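Local coordinates for hypothetical exported protein (Streptococcus pyogenes, PDB 3PSQ) that is a class B sortase involved in pilus assembly, probably a cysteine transpeptidase that works through an acyl-thioester intermediate, at residues S34-W39 and P50-E55; E55-Y60 and L77-K82; A137-D142 and Q168-Y173; Y89-A94 and F184-T189. One frame throughout, in Å; residues are numbered along the deposited sequence.

Interaction 1: S34-W39 and P50-E55; sequences SDVMAW and PIVQGE. With ZN (zinc ion), chain P.
Ile-51 O is gripped by two neighbouring amides of the facing strand. Met-37 N makes the strong bond, 2.9 Å to Ile-51 O and nearly straight at 171°. Ala-38 N adds a weak one to the same oxygen. This is a classic beta bulge, and it shifts the antiparallel register by one residue. Beyond the bulge Ile-51 N donates to Ala-38 O at 2.7 Å. On the other side Gln-53 N donates to Asp-35 O. Pro-50 lies over one face of the Trp-39 indole, a CH-pi contact with Pro-50 CD 3.9 Å from the centroid of the six-membered ring. Val-36 CG2 meets Val-52 CG1 at 3.8 Å on the same side of the sheet. Met-37 CG stands between backbone N and carbonyl carbon (chi1 42°), which brings it against Gln-53 CB; the bend at chi2 turns SD toward Ile-51 CG2. Past the strand ends, Asp-35 OD2 binds a zinc ion at 2.0 Å and Glu-55 OE2 binds it at 2.1 Å. The metal therefore bridges two acidic groups that would otherwise probably repel. Tyr-60 OH also bonds to Asp-35 OD2. Glu-59 and a water complete this carboxylate zinc site at the open end of a bulged beta hairpin.

Interaction 2: E55-Y60 and L77-K82; sequences ENNLEY and LDYRNK. With ZN (zinc ion), chain P.
Asn-57 reaches across to an Asx turn at Asp-78, within a type I beta turn running to Asn-81. Tyr-79 N donates to Asn-57 OD1 at 3.0 Å, nearly straight and on a lone pair in the carbonyl plane. Asn-57 ND2 donates to Asp-78 OD2 at 3.0 Å, from above the carboxylate plane. The Asn-57 side chain also lies at the edge of the Tyr-79 ring, with amide and ring planes 70° apart. Tyr-79 CG sits between its backbone N and carbonyl carbon (chi1 86°), which turns the ring toward Asn-56 CA and Glu-55 O. Further out, Asn-56 OD1 accepts from Leu-58 N and Glu-59 N, shaping the loop that carries Glu-59 to the zinc ion. Asn-57 O accepts from His-95, the predicted catalytic base or acid. Arg-80 N donates to Asp-78 OD1, closing the Asx turn. Arg-80 holds the Asp-78 carboxylate side-on in a salt bridge: Arg-80 NE bonds Asp-78 OD1 at 2.9 Å, and Arg-80 NH2 reaches the syn lone pair of Asp-78 OD2 at 2.8 Å.

Interaction 3: A137-D142 and Q168-Y173; sequences ACIQTD and QKSVQY
Cys-138 O takes backbone hydrogen bonds from two consecutive residues of its antiparallel partner, Val-171 and Gln-172. Val-171 N is the stronger donor, at 2.8 Å from Cys-138 O, and Gln-172 N is weak at 3.4 Å. Both residues face Cys-138, which defines a classic beta bulge where the chain turns a corner. Cys-138 N returns a bond to Gln-172 O at 3.0 Å. On the other side of the bulge, Gln-140 N donates to Lys-169 O at 2.8 Å. Short CA-H...O contacts fill the places between, as where Ser-170 CA approaches Cys-138 O. The apolar contacts are few and small. Ala-137 CB touches Tyr-173 CD1 at 3.8 Å. The branch CG2 of Ile-139, placed anti to the backbone N, lies against Lys-169 CB at 3.8 Å. Among the polar side chains, Ser-170 OG rests against Ala-137 CB and Ile-139 CG1 while it bonds to Ile-166 O. The Lys-169 chain, straight as far as CE and bent at chi4, runs past Thr-141, whose OG1 bonds to Asp-145. Lys-169 NZ has a long, weak ion pair with the same Asp-145. Strand 197-205 flanks strand 130-142 along its other edge, pairing with Ala-137, Ile-139 and Thr-141. Helix 159-167 packs on the side of Ala-137, Ile-139 and Tyr-173, and helix 112-117 touches Gln-172.

Interaction 4: Y89-A94 and F184-T189; sequences YSLIYA and FVALST. With ACY (acetic acid), chain H.
Tyr-89 begins the parallel pairing by laying its ring beside strand 184-189. Its CG is anti to the backbone N (chi1 -177°), which carries the ring to Ala-186, where Tyr-89 OH lies 3.5 Å from Ala-186 CB. That hydroxyl is bonded to Leu-148 O. Ser-90 N donates to Phe-184 O at 3.0 Å, and a water links Ser-90 OG to the same oxygen. Ser-90 O accepts from Ala-186 N at 2.8 Å. Leu-91 sends CD1 between Ala-186 CB and Ser-188 CB. Ile-92 N bonds to Ala-186 O, and Ile-92 O takes Ser-188 N. On the opposite face, Ile-92 and Leu-187 lie side by side, with Ile-92 CB 4.0 Å from Leu-187 CD2. The Tyr-93 ring passes alongside Ser-188. Ala-94 N reaches Ser-188 O. Thr-189 OG1 donates to Ala-94 O at 2.8 Å, from above the carbonyl plane. This pair lies at the centre of the sortase beta-sheet, and strand 184-190 ends at the predicted nucleophile Cys-190, which here binds a zinc ion with His-96 and Asp-192. Strand 197-205 flanks strand 184-190 on its far edge, strand 76-77 pairs with strand 89-93, strand 120-125 packs on Ile-92, Val-185 and Leu-187, and helix 151-155 touches Tyr-89.

Overall arrangement
Interaction 4 is the core of the set, its centre about 3 Å from the centre of the chain, with regular parallel pairing and mostly apolar side chains. Interactions 1 and 3 are bulged antiparallel pairs of the same sheet, on opposite sides of that centre and about 27 Å apart between centres. Interaction 1 is buried, whereas interaction 3 is partly exposed. Interaction 2 joins two loops, so side-chain amides and charges replace the strand ladder. It shares Glu-55 and the zinc ion with interaction 1. It also meets interaction 4, where Asp-78 N approaches Leu-91 O at 2.7 Å. Interaction 3 is nested in the loop that interaction 4 closes, without touching it.

Interaction 1: S34-W39 and P50-E55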
loop_
_atom_site.group_PDB
_atom_site.type_symbol
_atom_site.label_atom_id
_atom_site.label_comp_id
_atom_site.label_asym_id
_atom_site.label_seq_id
_atom_site.Cartn_x
_atom_site.Cartn_y
_atom_site.Cartn_z
ATOM N N SER A 34 -5.073 19.307 1.765
ATOM C CA SER A 34 -5.234 18.883 0.372
ATOM C C SER A 34 -4.346 17.691 -0.034
ATOM O O SER A 34 -4.595 17.069 -1.087
ATOM C CB SER A 34 -5.017 20.061 -0.567
ATOM O OG SER A 34 -3.663 20.506 -0.498
ATOM N N ASP A 35 -3.331 17.356 0.778
ATOM C CA ASP A 35 -2.584 16.090 0.575
ATOM C C ASP A 35 -3.425 14.819 0.829
ATOM O O ASP A 35 -3.107 13.751 0.307
ATOM C CB ASP A 35 -1.357 16.023 1.491
ATOM C CG ASP A 35 -0.208 16.912 1.038
ATOM O OD1 ASP A 35 -0.362 17.674 0.070
ATOM O OD2 ASP A 35 0.867 16.837 1.670
ATOM N N VAL A 36 -4.455 14.922 1.675
ATOM C CA VAL A 36 -5.357 13.794 1.944
ATOM C C VAL A 36 -6.087 13.396 0.639
ATOM O O VAL A 36 -6.653 14.250 -0.028
ATOM C CB VAL A 36 -6.356 14.106 3.099
ATOM C CG1 VAL A 36 -7.359 12.952 3.292
ATOM C CG2 VAL A 36 -5.592 14.402 4.455
ATOM N N MET A 37 -6.048 12.119 0.256
ATOM C CA MET A 37 -6.606 11.765 -1.067
ATOM C C MET A 37 -7.291 10.395 -1.160
ATOM O O MET A 37 -7.793 10.037 -2.206
ATOM C CB MET A 37 -5.550 11.905 -2.205
ATOM C CG MET A 37 -4.181 11.402 -1.863
ATOM S SD MET A 37 -4.047 9.639 -1.534
ATOM C CE MET A 37 -4.686 8.907 -3.085
ATOM N N ALA A 38 -7.282 9.620 -0.094
ATOM C CA ALA A 38 -7.985 8.338 -0.107
ATOM C C ALA A 38 -8.232 7.786 1.304
ATOM O O ALA A 38 -7.665 8.263 2.273
ATOM C CB ALA A 38 -7.240 7.312 -0.940
ATOM N N TRP A 39 -9.075 6.759 1.393
ATOM C CA TRP A 39 -9.267 6.023 2.626
ATOM C C TRP A 39 -8.980 4.587 2.310
ATOM O O TRP A 39 -9.414 4.077 1.270
ATOM C CB TRP A 39 -10.701 6.182 3.161
ATOM C CG TRP A 39 -10.848 5.727 4.604
ATOM C CD1 TRP A 39 -11.005 4.444 5.051
ATOM C CD2 TRP A 39 -10.839 6.558 5.776
ATOM N NE1 TRP A 39 -11.078 4.430 6.434
ATOM C CE2 TRP A 39 -10.993 5.718 6.890
ATOM C CE3 TRP A 39 -10.720 7.941 5.985
ATOM C CZ2 TRP A 39 -11.022 6.211 8.192
ATOM C CZ3 TRP A 39 -10.728 8.427 7.266
ATOM C CH2 TRP A 39 -10.882 7.566 8.357
ATOM N N PRO A 50 -7.238 7.182 6.745
ATOM C CA PRO A 50 -7.058 8.153 5.682
ATOM C C PRO A 50 -5.628 8.050 5.127
ATOM O O PRO A 50 -4.707 7.657 5.859
ATOM C CB PRO A 50 -7.279 9.494 6.391
ATOM C CG PRO A 50 -6.807 9.209 7.882
ATOM C CD PRO A 50 -7.217 7.790 8.108
ATOM N N ILE A 51 -5.458 8.353 3.835
ATOM C CA ILE A 51 -4.157 8.214 3.125
ATOM C C ILE A 51 -3.805 9.565 2.560
ATOM O O ILE A 51 -4.656 10.255 2.020
ATOM C CB ILE A 51 -4.217 7.202 1.947
ATOM C CG1 ILE A 51 -4.676 5.797 2.424
ATOM C CG2 ILE A 51 -2.882 7.107 1.217
ATOM C CD1 ILE A 51 -3.767 5.081 3.467
ATOM N N VAL A 52 -2.541 9.950 2.698
ATOM C CA VAL A 52 -2.075 11.175 2.085
ATOM C C VAL A 52 -1.150 10.863 0.934
ATOM O O VAL A 52 -0.600 9.758 0.839
ATOM C CB VAL A 52 -1.308 12.086 3.072
ATOM C CG1 VAL A 52 -2.259 12.674 4.100
ATOM C CG2 VAL A 52 -0.143 11.318 3.723
ATOM N N GLN A 53 -0.959 11.864 0.078
ATOM C CA GLN A 53 0.158 11.835 -0.837
ATOM C C GLN A 53 0.988 13.085 -0.634
ATOM O O GLN A 53 0.455 14.209 -0.695
ATOM C CB GLN A 53 -0.291 11.776 -2.292
ATOM C CG GLN A 53 0.900 11.819 -3.275
ATOM C CD GLN A 53 0.438 11.806 -4.716
ATOM O OE1 GLN A 53 -0.160 12.769 -5.186
ATOM N NE2 GLN A 53 0.707 10.710 -5.421
ATOM N N GLY A 54 2.292 12.902 -0.409
ATOM C CA GLY A 54 3.173 14.064 -0.271
ATOM C C GLY A 54 3.785 14.504 -1.588
ATOM O O GLY A 54 3.594 13.828 -2.619
ATOM N N GLU A 55 4.548 15.603 -1.551
ATOM C CA GLU A 55 5.252 16.120 -2.746
ATOM C C GLU A 55 6.508 15.320 -3.001
ATOM O O GLU A 55 7.099 15.411 -4.089
ATOM C CB GLU A 55 5.576 17.599 -2.612
ATOM C CG GLU A 55 4.308 18.514 -2.483
ATOM C CD GLU A 55 3.718 18.524 -1.065
ATOM O OE1 GLU A 55 4.296 19.204 -0.201
ATOM O OE2 GLU A 55 2.659 17.881 -0.816
HETATM ZN ZN ZN P . 2.415 18.058 1.250
HETATM O O HOH W 1 1.614 19.811 1.930
#

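Interaction 2: E55-Y60 and L77-K82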
loop_
_atom_site.group_PDB
_atom_site.type_symbol
_atom_site.label_atom_id
_atom_site.label_comp_id
_atom_site.label_asym_id
_atom_site.label_seq_id
_atom_site.Cartn_x
_atom_site.Cartn_y
_atom_site.Cartn_z
ATOM N N GLU A 55 4.548 15.603 -1.551
ATOM C CA GLU A 55 5.252 16.120 -2.746
ATOM C C GLU A 55 6.508 15.320 -3.001
ATOM O O GLU A 55 7.099 15.411 -4.089
ATOM C CB GLU A 55 5.576 17.599 -2.612
ATOM C CG GLU A 55 4.308 18.514 -2.483
ATOM C CD GLU A 55 3.718 18.524 -1.065
ATOM O OE1 GLU A 55 4.296 19.204 -0.201
ATOM O OE2 GLU A 55 2.659 17.881 -0.816
ATOM N N ASN A 56 6.895 14.522 -2.001
ATOM C CA ASN A 56 8.002 13.582 -2.075
ATOM C C ASN A 56 7.700 12.458 -1.088
ATOM O O ASN A 56 6.700 12.530 -0.382
ATOM C CB ASN A 56 9.336 14.276 -1.719
ATOM C CG ASN A 56 9.331 14.891 -0.309
ATOM O OD1 ASN A 56 9.267 14.179 0.671
ATOM N ND2 ASN A 56 9.373 16.225 -0.220
ATOM N N ASN A 57 8.569 11.451 -1.000
ATOM C CA ASN A 57 8.319 10.301 -0.149
ATOM C C ASN A 57 8.950 10.373 1.239
ATOM O O ASN A 57 8.980 9.381 1.963
ATOM C CB ASN A 57 8.746 9.015 -0.836
ATOM C CG ASN A 57 7.856 8.664 -2.028
ATOM O OD1 ASN A 57 6.703 9.110 -2.129
ATOM N ND2 ASN A 57 8.387 7.841 -2.931
ATOM N N LEU A 58 9.454 11.542 1.612
ATOM C CA LEU A 58 10.037 11.711 2.955
ATOM C C LEU A 58 9.137 12.600 3.829
ATOM O O LEU A 58 9.165 12.486 5.037
ATOM C CB LEU A 58 11.468 12.293 2.862
ATOM C CG LEU A 58 12.541 11.493 2.064
ATOM C CD1 LEU A 58 13.842 12.230 1.886
ATOM C CD2 LEU A 58 12.861 10.205 2.689
ATOM N N GLU A 59 8.314 13.432 3.190
ATOM C CA GLU A 59 7.449 14.407 3.835
ATOM C C GLU A 59 6.629 13.938 5.067
ATOM O O GLU A 59 6.451 14.702 6.044
ATOM C CB GLU A 59 6.523 15.072 2.796
ATOM C CG GLU A 59 5.416 16.011 3.403
ATOM C CD GLU A 59 4.515 16.581 2.327
ATOM O OE1 GLU A 59 4.619 16.113 1.176
ATOM O OE2 GLU A 59 3.687 17.470 2.610
ATOM N N TYR A 60 6.140 12.713 5.009
ATOM C CA TYR A 60 5.284 12.179 6.054
ATOM C C TYR A 60 5.982 11.264 7.067
ATOM O O TYR A 60 5.317 10.571 7.813
ATOM C CB TYR A 60 3.980 11.529 5.465
ATOM C CG TYR A 60 3.013 12.622 5.070
ATOM C CD1 TYR A 60 2.182 13.190 6.001
ATOM C CD2 TYR A 60 3.029 13.177 3.787
ATOM C CE1 TYR A 60 1.370 14.256 5.671
ATOM C CE2 TYR A 60 2.198 14.234 3.443
ATOM C CZ TYR A 60 1.373 14.767 4.393
ATOM O OH TYR A 60 0.532 15.826 4.104
ATOM N N LEU A 77 0.565 7.460 -0.180
ATOM C CA LEU A 77 0.696 7.023 -1.550
ATOM C C LEU A 77 1.971 7.605 -2.134
ATOM O O LEU A 77 2.232 8.803 -1.996
ATOM C CB LEU A 77 -0.502 7.514 -2.383
ATOM C CG LEU A 77 -0.482 7.151 -3.885
ATOM C CD1 LEU A 77 -0.547 5.633 -4.080
ATOM C CD2 LEU A 77 -1.606 7.787 -4.665
ATOM N N ASP A 78 2.742 6.780 -2.830
ATOM C CA ASP A 78 3.936 7.261 -3.503
ATOM C C ASP A 78 3.678 8.584 -4.274
ATOM O O ASP A 78 2.688 8.664 -5.027
ATOM C CB ASP A 78 4.482 6.169 -4.436
ATOM C CG ASP A 78 5.820 6.540 -5.046
ATOM O OD1 ASP A 78 5.881 7.432 -5.904
ATOM O OD2 ASP A 78 6.831 5.953 -4.658
ATOM N N TYR A 79 4.567 9.582 -4.111
ATOM C CA TYR A 79 4.418 10.855 -4.768
ATOM C C TYR A 79 4.331 10.789 -6.298
ATOM O O TYR A 79 3.855 11.747 -6.921
ATOM C CB TYR A 79 5.494 11.872 -4.360
ATOM C CG TYR A 79 6.791 11.804 -5.163
ATOM C CD1 TYR A 79 7.035 12.674 -6.254
ATOM C CD2 TYR A 79 7.761 10.849 -4.852
ATOM C CE1 TYR A 79 8.225 12.599 -6.970
ATOM C CE2 TYR A 79 8.944 10.769 -5.550
ATOM C CZ TYR A 79 9.176 11.639 -6.606
ATOM O OH TYR A 79 10.366 11.493 -7.274
ATOM N N ARG A 80 4.778 9.692 -6.892
ATOM C CA ARG A 80 4.816 9.588 -8.354
ATOM C C ARG A 80 3.535 8.974 -8.914
ATOM O O ARG A 80 3.411 8.856 -10.099
ATOM C CB ARG A 80 5.998 8.738 -8.823
ATOM C CG ARG A 80 7.357 9.386 -8.617
ATOM C CD ARG A 80 8.465 8.341 -8.591
ATOM N NE ARG A 80 8.398 7.453 -7.439
ATOM C CZ ARG A 80 9.413 6.688 -7.021
ATOM N NH1 ARG A 80 10.584 6.710 -7.664
ATOM N NH2 ARG A 80 9.269 5.882 -5.960
ATOM N N ASN A 81 2.586 8.586 -8.065
ATOM C CA ASN A 81 1.388 7.907 -8.516
ATOM C C ASN A 81 0.269 8.876 -8.782
ATOM O O ASN A 81 0.221 9.951 -8.193
ATOM C CB ASN A 81 0.925 6.896 -7.460
ATOM C CG ASN A 81 1.585 5.557 -7.599
ATOM O OD1 ASN A 81 2.134 5.015 -6.621
ATOM N ND2 ASN A 81 1.519 4.981 -8.799
ATOM N N LYS A 82 -0.655 8.487 -9.660
ATOM C CA LYS A 82 -1.936 9.219 -9.824
ATOM C C LYS A 82 -2.850 8.923 -8.643
ATOM O O LYS A 82 -2.972 7.756 -8.262
ATOM C CB LYS A 82 -2.661 8.760 -11.096
ATOM C CG LYS A 82 -2.084 9.313 -12.383
ATOM C CD LYS A 82 -2.696 8.593 -13.572
ATOM C CE LYS A 82 -2.085 9.085 -14.880
ATOM N NZ LYS A 82 -2.409 10.537 -14.995
HETATM ZN ZN ZN P . 2.415 18.058 1.250
HETATM O O HOH W 1 1.614 19.811 1.930
HETATM O O HOH W 2 4.078 10.728 -1.183
#

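Interaction 3: A137-D142 and Q168-Y173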
loop_
_atom_site.group_PDB
_atom_site.type_symbol
_atom_site.label_atom_id
_atom_site.label_comp_id
_atom_site.label_asym_id
_atom_site.label_seq_id
_atom_site.Cartn_x
_atom_site.Cartn_y
_atom_site.Cartn_z
ATOM N N ALA A 137 -0.453 -11.724 -3.251
ATOM C CA ALA A 137 0.887 -12.061 -2.747
ATOM C C ALA A 137 1.259 -11.326 -1.469
ATOM O O ALA A 137 0.890 -10.168 -1.272
ATOM C CB ALA A 137 1.948 -11.800 -3.818
ATOM N N CYS A 138 2.005 -12.023 -0.614
ATOM C CA CYS A 138 2.728 -11.414 0.489
ATOM C C CYS A 138 4.206 -11.610 0.230
ATOM O O CYS A 138 4.671 -12.747 0.110
ATOM C CB CYS A 138 2.365 -12.123 1.787
ATOM S SG CYS A 138 3.068 -11.350 3.246
ATOM N N ILE A 139 4.955 -10.517 0.166
ATOM C CA ILE A 139 6.360 -10.540 -0.293
ATOM C C ILE A 139 7.358 -10.190 0.820
ATOM O O ILE A 139 7.112 -9.286 1.636
ATOM C CB ILE A 139 6.515 -9.519 -1.451
ATOM C CG1 ILE A 139 5.639 -9.923 -2.649
ATOM C CG2 ILE A 139 7.980 -9.262 -1.827
ATOM C CD1 ILE A 139 5.174 -8.758 -3.500
ATOM N N GLN A 140 8.461 -10.923 0.882
ATOM C CA GLN A 140 9.560 -10.509 1.735
ATOM C C GLN A 140 10.723 -10.092 0.858
ATOM O O GLN A 140 11.247 -10.856 0.041
ATOM C CB GLN A 140 10.012 -11.569 2.738
ATOM C CG GLN A 140 11.306 -11.159 3.492
ATOM C CD GLN A 140 11.058 -10.352 4.778
ATOM O OE1 GLN A 140 11.054 -9.112 4.780
ATOM N NE2 GLN A 140 10.858 -11.070 5.886
ATOM N N THR A 141 11.098 -8.835 1.014
ATOM C CA THR A 141 12.147 -8.316 0.208
ATOM C C THR A 141 12.917 -7.380 1.120
ATOM O O THR A 141 12.767 -7.444 2.336
ATOM C CB THR A 141 11.565 -7.642 -1.062
ATOM O OG1 THR A 141 12.638 -7.247 -1.884
ATOM C CG2 THR A 141 10.722 -6.412 -0.736
ATOM N N ASP A 142 13.779 -6.547 0.556
ATOM C CA ASP A 142 14.472 -5.570 1.395
ATOM C C ASP A 142 14.420 -4.175 0.768
ATOM O O ASP A 142 13.861 -4.000 -0.338
ATOM C CB ASP A 142 15.892 -6.027 1.683
ATOM C CG ASP A 142 16.725 -6.106 0.448
ATOM O OD1 ASP A 142 16.531 -5.302 -0.478
ATOM O OD2 ASP A 142 17.609 -6.976 0.407
ATOM N N GLN A 168 9.040 -14.945 -6.858
ATOM C CA GLN A 168 10.242 -15.516 -6.253
ATOM C C GLN A 168 10.564 -14.909 -4.883
ATOM O O GLN A 168 11.445 -15.392 -4.157
ATOM C CB GLN A 168 11.422 -15.385 -7.220
ATOM C CG GLN A 168 12.177 -14.072 -7.173
ATOM C CD GLN A 168 13.613 -14.280 -6.781
ATOM O OE1 GLN A 168 14.295 -13.368 -6.299
ATOM N NE2 GLN A 168 14.090 -15.503 -6.993
ATOM N N LYS A 169 9.858 -13.839 -4.528
ATOM C CA LYS A 169 10.058 -13.201 -3.235
ATOM C C LYS A 169 8.850 -13.352 -2.329
ATOM O O LYS A 169 8.811 -12.772 -1.250
ATOM C CB LYS A 169 10.438 -11.731 -3.432
ATOM C CG LYS A 169 11.855 -11.633 -3.901
ATOM C CD LYS A 169 12.269 -10.274 -4.321
ATOM C CE LYS A 169 13.702 -10.349 -4.805
ATOM N NZ LYS A 169 14.426 -9.087 -4.499
ATOM N N SER A 170 7.869 -14.133 -2.775
ATOM C CA SER A 170 6.627 -14.285 -2.044
ATOM C C SER A 170 6.689 -15.387 -1.005
ATOM O O SER A 170 7.260 -16.452 -1.245
ATOM C CB SER A 170 5.463 -14.534 -2.998
ATOM O OG SER A 170 5.173 -13.370 -3.773
ATOM N N VAL A 171 6.114 -15.104 0.158
ATOM C CA VAL A 171 5.939 -16.084 1.225
ATOM C C VAL A 171 4.557 -16.742 1.068
ATOM O O VAL A 171 4.387 -17.902 1.409
ATOM C CB VAL A 171 6.053 -15.412 2.629
ATOM C CG1 VAL A 171 5.720 -16.399 3.742
ATOM C CG2 VAL A 171 7.441 -14.835 2.833
ATOM N N GLN A 172 3.572 -15.968 0.602
ATOM C CA GLN A 172 2.302 -16.516 0.140
ATOM C C GLN A 172 1.943 -15.960 -1.256
ATOM O O GLN A 172 2.253 -14.811 -1.576
ATOM C CB GLN A 172 1.182 -16.221 1.139
ATOM C CG GLN A 172 1.460 -16.623 2.562
ATOM C CD GLN A 172 1.563 -18.120 2.756
ATOM O OE1 GLN A 172 1.197 -18.900 1.872
ATOM N NE2 GLN A 172 2.068 -18.537 3.913
ATOM N N TYR A 173 1.300 -16.778 -2.084
ATOM C CA TYR A 173 0.938 -16.390 -3.458
ATOM C C TYR A 173 -0.302 -17.149 -3.943
ATOM O O TYR A 173 -0.557 -18.288 -3.519
ATOM C CB TYR A 173 2.106 -16.700 -4.378
ATOM C CG TYR A 173 2.001 -16.122 -5.772
ATOM C CD1 TYR A 173 2.387 -14.814 -6.041
ATOM C CD2 TYR A 173 1.542 -16.897 -6.837
ATOM C CE1 TYR A 173 2.303 -14.284 -7.319
ATOM C CE2 TYR A 173 1.473 -16.372 -8.148
ATOM C CZ TYR A 173 1.852 -15.063 -8.362
ATOM O OH TYR A 173 1.801 -14.517 -9.618
#

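Interaction 4: Y89-A94 and F184-T189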
loop_
_atom_site.group_PDB
_atom_site.type_symbol
_atom_site.label_atom_id
_atom_site.label_comp_id
_atom_site.label_asym_id
_atom_site.label_seq_id
_atom_site.Cartn_x
_atom_site.Cartn_y
_atom_site.Cartn_z
ATOM N N TYR A 89 0.546 0.472 -11.068
ATOM C CA TYR A 89 1.095 0.070 -9.788
ATOM C C TYR A 89 1.106 1.260 -8.843
ATOM O O TYR A 89 1.882 2.221 -9.015
ATOM C CB TYR A 89 2.515 -0.426 -9.994
ATOM C CG TYR A 89 3.204 -0.951 -8.777
ATOM C CD1 TYR A 89 2.959 -2.232 -8.332
ATOM C CD2 TYR A 89 4.155 -0.184 -8.095
ATOM C CE1 TYR A 89 3.608 -2.747 -7.224
ATOM C CE2 TYR A 89 4.828 -0.698 -6.981
ATOM C CZ TYR A 89 4.557 -1.993 -6.558
ATOM O OH TYR A 89 5.197 -2.554 -5.466
ATOM N N SER A 90 0.214 1.193 -7.870
ATOM C CA SER A 90 0.117 2.213 -6.859
ATOM C C SER A 90 0.729 1.667 -5.568
ATOM O O SER A 90 0.335 0.598 -5.083
ATOM C CB SER A 90 -1.332 2.630 -6.673
ATOM O OG SER A 90 -1.847 3.164 -7.893
ATOM N N LEU A 91 1.722 2.398 -5.050
ATOM C CA LEU A 91 2.461 2.001 -3.850
ATOM C C LEU A 91 2.046 2.878 -2.662
ATOM O O LEU A 91 2.183 4.136 -2.665
ATOM C CB LEU A 91 3.966 2.084 -4.083
ATOM C CG LEU A 91 4.853 1.677 -2.896
ATOM C CD1 LEU A 91 4.666 0.204 -2.398
ATOM C CD2 LEU A 91 6.288 1.983 -3.234
ATOM N N ILE A 92 1.464 2.207 -1.688
ATOM C CA ILE A 92 1.134 2.829 -0.415
ATOM C C ILE A 92 2.151 2.328 0.629
ATOM O O ILE A 92 2.326 1.122 0.847
ATOM C CB ILE A 92 -0.314 2.521 0.024
ATOM C CG1 ILE A 92 -1.295 3.086 -1.014
ATOM C CG2 ILE A 92 -0.576 3.100 1.437
ATOM C CD1 ILE A 92 -2.784 2.861 -0.722
ATOM N N TYR A 93 2.850 3.273 1.231
ATOM C CA TYR A 93 4.025 2.976 2.023
ATOM C C TYR A 93 3.913 3.641 3.402
ATOM O O TYR A 93 3.153 4.620 3.588
ATOM C CB TYR A 93 5.287 3.497 1.257
ATOM C CG TYR A 93 6.577 3.000 1.820
ATOM C CD1 TYR A 93 7.041 1.731 1.516
ATOM C CD2 TYR A 93 7.317 3.797 2.707
ATOM C CE1 TYR A 93 8.218 1.233 2.072
ATOM C CE2 TYR A 93 8.497 3.316 3.263
ATOM C CZ TYR A 93 8.951 2.040 2.942
ATOM O OH TYR A 93 10.138 1.561 3.492
ATOM N N ALA A 94 4.616 3.068 4.380
ATOM C CA ALA A 94 4.828 3.725 5.691
ATOM C C ALA A 94 6.289 3.602 6.060
ATOM O O ALA A 94 6.877 2.545 5.873
ATOM C CB ALA A 94 3.919 3.129 6.809
ATOM N N PHE A 184 -2.513 -2.652 -10.219
ATOM C CA PHE A 184 -2.046 -3.255 -8.971
ATOM C C PHE A 184 -1.930 -2.224 -7.860
ATOM O O PHE A 184 -1.808 -1.040 -8.121
ATOM C CB PHE A 184 -0.725 -3.956 -9.234
ATOM C CG PHE A 184 -0.824 -5.019 -10.293
ATOM C CD1 PHE A 184 -1.175 -6.322 -9.956
ATOM C CD2 PHE A 184 -0.600 -4.715 -11.642
ATOM C CE1 PHE A 184 -1.291 -7.302 -10.938
ATOM C CE2 PHE A 184 -0.699 -5.706 -12.623
ATOM C CZ PHE A 184 -1.045 -7.002 -12.258
ATOM N N VAL A 185 -2.047 -2.679 -6.622
ATOM C CA VAL A 185 -1.888 -1.812 -5.453
ATOM C C VAL A 185 -1.119 -2.592 -4.406
ATOM O O VAL A 185 -1.449 -3.755 -4.089
ATOM C CB VAL A 185 -3.213 -1.287 -4.837
ATOM C CG1 VAL A 185 -2.888 -0.344 -3.695
ATOM C CG2 VAL A 185 -4.006 -0.529 -5.826
ATOM N N ALA A 186 -0.066 -1.950 -3.913
ATOM C CA ALA A 186 0.835 -2.550 -2.963
ATOM C C ALA A 186 0.803 -1.716 -1.678
ATOM O O ALA A 186 0.696 -0.483 -1.720
ATOM C CB ALA A 186 2.238 -2.588 -3.548
ATOM N N LEU A 187 0.814 -2.404 -0.551
ATOM C CA LEU A 187 0.941 -1.789 0.759
ATOM C C LEU A 187 2.230 -2.349 1.366
ATOM O O LEU A 187 2.454 -3.558 1.366
ATOM C CB LEU A 187 -0.226 -2.157 1.678
ATOM C CG LEU A 187 -1.635 -2.300 1.128
ATOM C CD1 LEU A 187 -2.516 -3.028 2.196
ATOM C CD2 LEU A 187 -2.181 -0.923 0.763
ATOM N N SER A 188 3.045 -1.465 1.926
ATOM C CA SER A 188 4.389 -1.844 2.333
ATOM C C SER A 188 4.935 -1.035 3.532
ATOM O O SER A 188 4.619 0.156 3.724
ATOM C CB SER A 188 5.329 -1.652 1.134
ATOM O OG SER A 188 6.599 -2.223 1.378
ATOM N N THR A 189 5.796 -1.692 4.304
ATOM C CA THR A 189 6.597 -1.021 5.277
ATOM C C THR A 189 7.828 -1.878 5.588
ATOM O O THR A 189 8.129 -2.822 4.859
ATOM C CB THR A 189 5.770 -0.618 6.549
ATOM O OG1 THR A 189 6.584 0.210 7.382
ATOM C CG2 THR A 189 5.268 -1.834 7.303
HETATM C C ACY H . 11.486 3.058 6.088
HETATM O O ACY H . 11.415 3.231 4.826
HETATM O OXT ACY H . 11.777 3.985 6.880
HETATM C CH3 ACY H . 11.136 1.711 6.673
HETATM O O HOH W 3 -2.790 1.042 -9.227
#